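Local coordinates for sensor protein TorS (Vibrio parahaemolyticus, PDB 3O1I), which probably acts as a phosphorelay sensor kinase that uses ATP to phosphorylate a protein histidine in two-component signalling, this chain being its sensor domain, at residues I202-V207 with Q221-L226. Sequence-based numbering, arbitrary orientation.
Sequences IMKRRV and QLLTEL
Met-203, Lys-204 and Val-207 meet Leu-223 and Thr-224 with no flat side-chain group between them. The Arg-206 guanidinium lies off the interface; on one face Ile-202 CG2, one turn earlier, sits 3.8 Å above the centre of its plane. This arginine also packs on Glu-180 of the neighbouring TorT chain. Leu-223 carries the contact. Its CG stands opposite the carbonyl carbon (chi1 -64°) and chi2 is extended at 174°, which drives CD1 onto the surface of helix 186-208. Leu-223 CD1 rests on backbone as well as side chains, 3.5 Å from Lys-204 N. Val-207 CG1 meets Leu-223 CD1 tip to tip at 3.9 Å. Met-203 crosses the leucine at about a right angle, its CB 3.9 Å from Leu-223 CD1. The methionine sulfur reaches the other methyl, Met-203 SD lying 4.1 Å from Leu-223 CD2. Lys-204 runs alongside Leu-223 in the opposite sense, Lys-204 CG lying 4.0 Å from Leu-223 CB, and carries its ammonium toward the second helix. There Lys-204 NZ stops 3.7 Å from Thr-224 OG1, a loose approach rather than a bond; the threonine hydroxyl is instead hydrogen-bonded to Ser-220 O, one turn back. The pairing is therefore apolar inside, with the lysine ammonium and threonine hydroxyl at its more exposed border. The segments run nearly antiparallel, at 164° and 10.1 Å between axes, as two arms of a short helical hairpin within this all-helical sensor domain. The hairpin packs against two further helices: Met-203 on Leu-169, Ala-170 and Met-173 of helix 142-180, and Leu-223 on Leu-111 of the long helix 63-138.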
# COMPACT_ATOMS: atom_id res chain seq x y z
N ILE B 202 1.15 -6.86 13.98
CA ILE B 202 1.44 -7.90 13.03
C ILE B 202 2.89 -7.85 12.55
O ILE B 202 3.59 -8.88 12.54
CB ILE B 202 0.50 -7.81 11.83
CG1 ILE B 202 -0.90 -8.16 12.28
CG2 ILE B 202 0.96 -8.75 10.73
CD1 ILE B 202 -1.92 -7.98 11.21
N MET B 203 3.35 -6.65 12.15
CA MET B 203 4.72 -6.51 11.67
C MET B 203 5.72 -6.82 12.76
O MET B 203 6.69 -7.54 12.52
CB MET B 203 4.97 -5.10 11.16
CG MET B 203 4.43 -4.82 9.79
SD MET B 203 5.16 -3.32 9.11
CE MET B 203 6.71 -4.03 8.39
N LYS B 204 5.51 -6.27 13.94
CA LYS B 204 6.42 -6.55 15.03
C LYS B 204 6.55 -8.06 15.08
O LYS B 204 7.65 -8.59 15.24
CB LYS B 204 5.87 -6.01 16.36
CG LYS B 204 6.27 -4.57 16.70
CD LYS B 204 5.54 -4.11 17.98
CE LYS B 204 5.97 -2.74 18.50
NZ LYS B 204 7.24 -2.77 19.31
N ARG B 205 5.44 -8.75 14.91
CA ARG B 205 5.44 -10.21 14.94
C ARG B 205 6.18 -10.83 13.76
O ARG B 205 7.15 -11.55 13.95
CB ARG B 205 4.01 -10.73 14.97
CG ARG B 205 3.84 -12.07 15.64
CD ARG B 205 2.37 -12.37 15.77
NE ARG B 205 1.64 -11.21 16.29
CZ ARG B 205 0.34 -11.21 16.56
NH1 ARG B 205 -0.39 -12.30 16.35
NH2 ARG B 205 -0.25 -10.11 17.02
N ARG B 206 5.72 -10.56 12.54
CA ARG B 206 6.34 -11.10 11.33
C ARG B 206 7.84 -10.88 11.22
O ARG B 206 8.60 -11.80 10.94
CB ARG B 206 5.71 -10.48 10.09
CG ARG B 206 4.24 -10.74 9.93
CD ARG B 206 3.93 -12.19 9.71
NE ARG B 206 2.50 -12.39 9.55
CZ ARG B 206 1.76 -11.81 8.60
NH1 ARG B 206 2.32 -10.99 7.71
NH2 ARG B 206 0.45 -12.05 8.56
N VAL B 207 8.27 -9.64 11.42
CA VAL B 207 9.68 -9.31 11.31
C VAL B 207 10.57 -10.14 12.23
O VAL B 207 11.62 -10.64 11.83
CB VAL B 207 9.91 -7.80 11.60
CG1 VAL B 207 9.75 -7.51 13.09
CG2 VAL B 207 11.27 -7.39 11.11
N GLN B 221 13.75 -2.10 15.45
CA GLN B 221 14.04 -0.80 16.05
C GLN B 221 13.13 0.28 15.48
O GLN B 221 12.68 1.15 16.21
CB GLN B 221 15.50 -0.43 15.80
CG GLN B 221 16.32 -0.24 17.08
CD GLN B 221 17.74 -0.79 16.95
OE1 GLN B 221 18.43 -0.53 15.95
NE2 GLN B 221 18.18 -1.55 17.95
N LEU B 222 12.86 0.21 14.18
CA LEU B 222 12.02 1.20 13.55
C LEU B 222 10.58 1.05 14.05
O LEU B 222 9.91 2.04 14.35
CB LEU B 222 12.08 1.05 12.03
CG LEU B 222 13.45 1.34 11.38
CD1 LEU B 222 13.59 0.61 10.06
CD2 LEU B 222 13.62 2.84 11.20
N LEU B 223 10.11 -0.19 14.18
CA LEU B 223 8.74 -0.41 14.65
C LEU B 223 8.50 0.05 16.10
O LEU B 223 7.40 0.46 16.47
CB LEU B 223 8.37 -1.89 14.53
CG LEU B 223 8.33 -2.50 13.12
CD1 LEU B 223 8.09 -4.03 13.22
CD2 LEU B 223 7.24 -1.81 12.30
N THR B 224 9.55 -0.01 16.91
CA THR B 224 9.46 0.39 18.29
C THR B 224 9.39 1.91 18.37
O THR B 224 8.63 2.46 19.17
CB THR B 224 10.69 -0.08 19.06
OG1 THR B 224 10.72 -1.51 19.06
CG2 THR B 224 10.64 0.43 20.49
N GLU B 225 10.18 2.57 17.53
CA GLU B 225 10.19 4.02 17.47
C GLU B 225 8.84 4.49 16.95
O GLU B 225 8.30 5.48 17.42
CB GLU B 225 11.30 4.55 16.55
CG GLU B 225 12.68 4.60 17.17
CD GLU B 225 12.67 5.15 18.59
OE1 GLU B 225 12.34 6.34 18.80
OE2 GLU B 225 12.98 4.35 19.51
N LEU B 226 8.29 3.76 15.98
CA LEU B 226 7.00 4.14 15.44
C LEU B 226 5.89 3.90 16.47
O LEU B 226 4.98 4.73 16.59
CB LEU B 226 6.72 3.36 14.15
CG LEU B 226 7.33 4.02 12.91
CD1 LEU B 226 7.52 3.00 11.79
CD2 LEU B 226 6.44 5.18 12.49